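Local coordinates for hypothetical conserved protein TTC0263 (Thermus thermophilus, PDB 2PL2), which is of unknown function but belongs to the tetratricopeptide repeat proteins, all-helical scaffolds of stacked antiparallel helix pairs that commonly mediate protein-protein interactions, at residues P115-Y128 / S140-I153. Numbering follows the deposited sequence.
Sequences PRYAPLHLQRGLVY and SLKQALALEDTPEI
His121, whose side chain packs as a knob among Ser140, Gln143, Ala144 and Leu147, has its imidazole pinned by a nearly straight bond: NE2 donates to the backbone O of Pro115 at 2.8 Å, the acceptor lying in the ring plane. This bond helps set the ring's rotation, and Gln143 brings NE2 over one face, toward the rim, 3.3 Å from His121 CE1, its amide steeply inclined at 60° to the ring. With CG anti to the carbonyl carbon (chi1 -67°), the ring leans back toward the loop before its helix, where Leu147 CD1 comes within 3.4 Å of His121 CD2.

Small residues allow the axes of antiparallel segments 118-128 and 140-147 to approach to 7.5 Å. Gly125 offers a bare CA to Ser140 CB at 3.6 Å, while Ala144 CB rests against His121 CB and Leu122 N. Ser140 suits its buried place, being small, with OG hydrogen-bonded to Lys136 O one turn earlier. Leu122 inserts its branched end among Leu141, Ala144, Glu152 and Ile153, CD1 meeting Leu141 CD2 at 3.5 Å.

Helices 118-130 and 134-147 pack as consecutive antiparallel helices, as expected within a tetratricopeptide repeat array: Leu122 reaches helix 151-164, whereas Leu120 and Val127 pack against helix 93-113 and Pro119 against helix 73-88.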
loop_
_atom_site.group_PDB
_atom_site.type_symbol
_atom_site.label_atom_id
_atom_site.label_comp_id
_atom_site.label_asym_id
_atom_site.label_seq_id
_atom_site.Cartn_x
_atom_site.Cartn_y
_atom_site.Cartn_z
ATOM N N PRO A 115 4.173 -6.182 -28.544
ATOM C CA PRO A 115 5.489 -6.562 -28.018
ATOM C C PRO A 115 6.347 -5.378 -27.601
ATOM O O PRO A 115 7.332 -5.535 -26.879
ATOM C CB PRO A 115 6.127 -7.319 -29.182
ATOM C CG PRO A 115 4.963 -7.617 -30.120
ATOM C CD PRO A 115 4.118 -6.406 -29.991
ATOM N N ARG A 116 5.972 -4.191 -28.056
ATOM C CA ARG A 116 6.734 -2.988 -27.751
ATOM C C ARG A 116 6.204 -2.163 -26.583
ATOM O O ARG A 116 6.505 -0.980 -26.483
ATOM C CB ARG A 116 6.805 -2.098 -28.995
ATOM C CG ARG A 116 7.505 -2.717 -30.196
ATOM C CD ARG A 116 7.418 -1.764 -31.378
ATOM N NE ARG A 116 7.907 -0.429 -31.032
ATOM C CZ ARG A 116 7.451 0.701 -31.570
ATOM N NH1 ARG A 116 6.487 0.665 -32.483
ATOM N NH2 ARG A 116 7.957 1.870 -31.190
ATOM N N TYR A 117 5.421 -2.777 -25.699
ATOM C CA TYR A 117 4.876 -2.051 -24.552
ATOM C C TYR A 117 5.754 -2.211 -23.302
ATOM O O TYR A 117 5.806 -3.280 -22.691
ATOM C CB TYR A 117 3.445 -2.522 -24.267
ATOM C CG TYR A 117 2.693 -1.627 -23.308
ATOM C CD1 TYR A 117 2.549 -0.265 -23.571
ATOM C CD2 TYR A 117 2.150 -2.134 -22.126
ATOM C CE1 TYR A 117 1.886 0.574 -22.687
ATOM C CE2 TYR A 117 1.486 -1.301 -21.235
ATOM C CZ TYR A 117 1.359 0.053 -21.520
ATOM O OH TYR A 117 0.706 0.891 -20.640
ATOM N N ALA A 118 6.437 -1.132 -22.929
ATOM C CA ALA A 118 7.346 -1.128 -21.777
ATOM C C ALA A 118 6.788 -1.721 -20.485
ATOM O O ALA A 118 7.428 -2.578 -19.865
ATOM C CB ALA A 118 7.840 0.290 -21.514
ATOM N N PRO A 119 5.599 -1.266 -20.050
ATOM C CA PRO A 119 4.997 -1.781 -18.821
ATOM C C PRO A 119 4.945 -3.301 -18.738
ATOM O O PRO A 119 5.217 -3.875 -17.681
ATOM C CB PRO A 119 3.618 -1.139 -18.827
ATOM C CG PRO A 119 3.904 0.202 -19.458
ATOM C CD PRO A 119 4.779 -0.177 -20.613
ATOM N N LEU A 120 4.613 -3.952 -19.852
ATOM C CA LEU A 120 4.532 -5.413 -19.870
ATOM C C LEU A 120 5.851 -6.045 -19.492
ATOM O O LEU A 120 5.913 -6.881 -18.591
ATOM C CB LEU A 120 4.115 -5.931 -21.252
ATOM C CG LEU A 120 2.712 -5.622 -21.771
ATOM C CD1 LEU A 120 2.494 -6.353 -23.088
ATOM C CD2 LEU A 120 1.679 -6.072 -20.753
ATOM N N HIS A 121 6.907 -5.656 -20.198
ATOM C CA HIS A 121 8.237 -6.185 -19.936
ATOM C C HIS A 121 8.680 -5.862 -18.511
ATOM O O HIS A 121 9.410 -6.627 -17.884
ATOM C CB HIS A 121 9.215 -5.626 -20.973
ATOM C CG HIS A 121 8.951 -6.115 -22.363
ATOM N ND1 HIS A 121 9.217 -7.416 -22.762
ATOM C CD2 HIS A 121 8.394 -5.509 -23.435
ATOM C CE1 HIS A 121 8.833 -7.581 -24.009
ATOM N NE2 HIS A 121 8.326 -6.433 -24.445
ATOM N N LEU A 122 8.216 -4.731 -17.998
ATOM C CA LEU A 122 8.533 -4.335 -16.639
ATOM C C LEU A 122 7.863 -5.319 -15.693
ATOM O O LEU A 122 8.509 -5.882 -14.796
ATOM C CB LEU A 122 8.028 -2.914 -16.357
ATOM C CG LEU A 122 8.114 -2.511 -14.872
ATOM C CD1 LEU A 122 9.546 -2.737 -14.365
ATOM C CD2 LEU A 122 7.659 -1.068 -14.666
ATOM N N GLN A 123 6.562 -5.526 -15.905
ATOM C CA GLN A 123 5.792 -6.454 -15.086
ATOM C C GLN A 123 6.332 -7.867 -15.228
ATOM O O GLN A 123 6.435 -8.602 -14.249
ATOM C CB GLN A 123 4.319 -6.441 -15.496
ATOM C CG GLN A 123 3.411 -5.662 -14.557
ATOM C CD GLN A 123 3.493 -6.154 -13.122
ATOM O OE1 GLN A 123 3.372 -7.349 -12.860
ATOM N NE2 GLN A 123 3.693 -5.230 -12.186
ATOM N N ARG A 124 6.673 -8.255 -16.449
ATOM C CA ARG A 124 7.187 -9.591 -16.667
ATOM C C ARG A 124 8.454 -9.790 -15.850
ATOM O O ARG A 124 8.652 -10.853 -15.261
ATOM C CB ARG A 124 7.463 -9.823 -18.156
ATOM C CG ARG A 124 7.655 -11.290 -18.527
ATOM C CD ARG A 124 7.811 -11.474 -20.038
ATOM N NE ARG A 124 9.031 -10.849 -20.556
ATOM C CZ ARG A 124 9.335 -10.777 -21.847
ATOM N NH1 ARG A 124 8.504 -11.293 -22.745
ATOM N NH2 ARG A 124 10.456 -10.190 -22.244
ATOM N N GLY A 125 9.306 -8.768 -15.801
ATOM C CA GLY A 125 10.540 -8.873 -15.036
ATOM C C GLY A 125 10.277 -8.965 -13.543
ATOM O O GLY A 125 10.902 -9.747 -12.830
ATOM N N LEU A 126 9.329 -8.164 -13.069
ATOM C CA LEU A 126 8.961 -8.156 -11.662
ATOM C C LEU A 126 8.384 -9.516 -11.278
ATOM O O LEU A 126 8.529 -9.962 -10.138
ATOM C CB LEU A 126 7.929 -7.058 -11.403
ATOM C CG LEU A 126 7.612 -6.689 -9.948
ATOM C CD1 LEU A 126 6.665 -5.483 -9.928
ATOM C CD2 LEU A 126 6.986 -7.875 -9.223
ATOM N N VAL A 127 7.736 -10.175 -12.236
ATOM C CA VAL A 127 7.142 -11.484 -11.998
ATOM C C VAL A 127 8.201 -12.580 -11.970
ATOM O O VAL A 127 8.150 -13.481 -11.127
ATOM C CB VAL A 127 6.067 -11.813 -13.066
ATOM C CG1 VAL A 127 5.568 -13.252 -12.888
ATOM C CG2 VAL A 127 4.902 -10.834 -12.946
ATOM N N TYR A 128 9.163 -12.514 -12.886
ATOM C CA TYR A 128 10.239 -13.500 -12.900
ATOM C C TYR A 128 11.049 -13.424 -11.609
ATOM O O TYR A 128 11.519 -14.445 -11.101
ATOM C CB TYR A 128 11.172 -13.271 -14.082
ATOM C CG TYR A 128 10.667 -13.830 -15.384
ATOM C CD1 TYR A 128 10.280 -15.168 -15.492
ATOM C CD2 TYR A 128 10.603 -13.035 -16.514
ATOM C CE1 TYR A 128 9.844 -15.697 -16.700
ATOM C CE2 TYR A 128 10.173 -13.552 -17.729
ATOM C CZ TYR A 128 9.793 -14.884 -17.813
ATOM O OH TYR A 128 9.367 -15.375 -19.014
ATOM N N SER A 140 14.141 -9.165 -19.113
ATOM C CA SER A 140 12.851 -8.512 -19.313
ATOM C C SER A 140 12.950 -7.047 -18.937
ATOM O O SER A 140 12.446 -6.178 -19.651
ATOM C CB SER A 140 11.778 -9.178 -18.455
ATOM O OG SER A 140 11.875 -10.583 -18.532
ATOM N N LEU A 141 13.593 -6.772 -17.804
ATOM C CA LEU A 141 13.756 -5.394 -17.361
ATOM C C LEU A 141 14.628 -4.616 -18.337
ATOM O O LEU A 141 14.304 -3.486 -18.706
ATOM C CB LEU A 141 14.340 -5.349 -15.950
ATOM C CG LEU A 141 13.361 -5.858 -14.887
ATOM C CD1 LEU A 141 13.920 -5.597 -13.490
ATOM C CD2 LEU A 141 12.017 -5.161 -15.048
ATOM N N LYS A 142 15.729 -5.226 -18.766
ATOM C CA LYS A 142 16.603 -4.570 -19.729
ATOM C C LYS A 142 15.780 -4.342 -20.977
ATOM O O LYS A 142 15.883 -3.297 -21.624
ATOM C CB LYS A 142 17.824 -5.438 -20.032
ATOM C CG LYS A 142 18.787 -5.467 -18.869
ATOM C CD LYS A 142 20.146 -6.019 -19.220
ATOM C CE LYS A 142 21.079 -5.865 -18.022
ATOM N NZ LYS A 142 22.461 -6.382 -18.259
ATOM N N GLN A 143 14.938 -5.318 -21.294
ATOM C CA GLN A 143 14.071 -5.214 -22.456
ATOM C C GLN A 143 13.182 -3.998 -22.232
ATOM O O GLN A 143 13.087 -3.120 -23.086
ATOM C CB GLN A 143 13.217 -6.478 -22.593
ATOM C CG GLN A 143 13.100 -7.017 -24.003
ATOM C CD GLN A 143 12.619 -5.975 -24.994
ATOM O OE1 GLN A 143 13.313 -4.985 -25.257
ATOM N NE2 GLN A 143 11.432 -6.195 -25.565
ATOM N N ALA A 144 12.555 -3.944 -21.058
ATOM C CA ALA A 144 11.677 -2.830 -20.697
ATOM C C ALA A 144 12.393 -1.509 -20.910
ATOM O O ALA A 144 11.869 -0.604 -21.548
ATOM C CB ALA A 144 11.243 -2.951 -19.235
ATOM N N LEU A 145 13.601 -1.423 -20.365
ATOM C CA LEU A 145 14.453 -0.236 -20.448
ATOM C C LEU A 145 14.795 0.142 -21.884
ATOM O O LEU A 145 14.782 1.310 -22.241
ATOM C CB LEU A 145 15.732 -0.499 -19.658
ATOM C CG LEU A 145 16.520 0.642 -19.026
ATOM C CD1 LEU A 145 15.613 1.562 -18.219
ATOM C CD2 LEU A 145 17.574 0.023 -18.139
ATOM N N ALA A 146 15.097 -0.853 -22.706
ATOM C CA ALA A 146 15.432 -0.624 -24.110
ATOM C C ALA A 146 14.275 0.073 -24.821
ATOM O O ALA A 146 14.484 0.841 -25.761
ATOM C CB ALA A 146 15.745 -1.936 -24.784
ATOM N N LEU A 147 13.053 -0.185 -24.361
ATOM C CA LEU A 147 11.863 0.440 -24.946
ATOM C C LEU A 147 11.606 1.827 -24.365
ATOM O O LEU A 147 11.247 2.753 -25.080
ATOM C CB LEU A 147 10.639 -0.440 -24.704
ATOM C CG LEU A 147 10.659 -1.801 -25.396
ATOM C CD1 LEU A 147 9.556 -2.683 -24.834
ATOM C CD2 LEU A 147 10.494 -1.590 -26.898
ATOM N N GLU A 148 11.793 1.967 -23.059
ATOM C CA GLU A 148 11.569 3.245 -22.385
ATOM C C GLU A 148 12.555 3.369 -21.239
ATOM O O GLU A 148 12.389 2.694 -20.229
ATOM C CB GLU A 148 10.155 3.306 -21.796
ATOM C CG GLU A 148 9.027 3.219 -22.787
ATOM C CD GLU A 148 8.507 4.581 -23.187
ATOM O OE1 GLU A 148 8.331 5.424 -22.280
ATOM O OE2 GLU A 148 8.260 4.812 -24.394
ATOM N N ASP A 149 13.578 4.207 -21.381
ATOM C CA ASP A 149 14.540 4.384 -20.292
ATOM C C ASP A 149 13.866 5.370 -19.349
ATOM O O ASP A 149 13.628 6.518 -19.720
ATOM C CB ASP A 149 15.859 4.981 -20.802
ATOM C CG ASP A 149 16.927 5.064 -19.714
ATOM O OD1 ASP A 149 16.593 5.402 -18.558
ATOM O OD2 ASP A 149 18.110 4.800 -20.009
ATOM N N THR A 150 13.535 4.928 -18.139
ATOM C CA THR A 150 12.864 5.822 -17.204
ATOM C C THR A 150 13.322 5.565 -15.790
ATOM O O THR A 150 13.928 4.530 -15.506
ATOM C CB THR A 150 11.330 5.640 -17.236
ATOM O OG1 THR A 150 10.973 4.483 -16.469
ATOM C CG2 THR A 150 10.834 5.471 -18.665
ATOM N N PRO A 151 13.045 6.510 -14.879
ATOM C CA PRO A 151 13.454 6.335 -13.483
ATOM C C PRO A 151 12.781 5.126 -12.848
ATOM O O PRO A 151 13.431 4.350 -12.130
ATOM C CB PRO A 151 13.044 7.657 -12.830
ATOM C CG PRO A 151 13.188 8.648 -13.955
ATOM C CD PRO A 151 12.590 7.888 -15.128
ATOM N N GLU A 152 11.483 4.967 -13.118
ATOM C CA GLU A 152 10.737 3.836 -12.579
ATOM C C GLU A 152 11.386 2.509 -12.962
ATOM O O GLU A 152 11.515 1.618 -12.119
ATOM C CB GLU A 152 9.284 3.865 -13.067
ATOM C CG GLU A 152 8.484 2.600 -12.706
ATOM C CD GLU A 152 7.050 2.634 -13.203
ATOM O OE1 GLU A 152 6.819 3.034 -14.364
ATOM O OE2 GLU A 152 6.138 2.251 -12.434
ATOM N N ILE A 153 11.810 2.361 -14.215
ATOM C CA ILE A 153 12.424 1.098 -14.597
ATOM C C ILE A 153 13.844 0.980 -14.057
ATOM O O ILE A 153 14.235 -0.099 -13.597
ATOM C CB ILE A 153 12.427 0.885 -16.144
ATOM C CG1 ILE A 153 11.023 1.124 -16.745
ATOM C CG2 ILE A 153 12.889 -0.541 -16.461
ATOM C CD1 ILE A 153 10.017 0.033 -16.333
#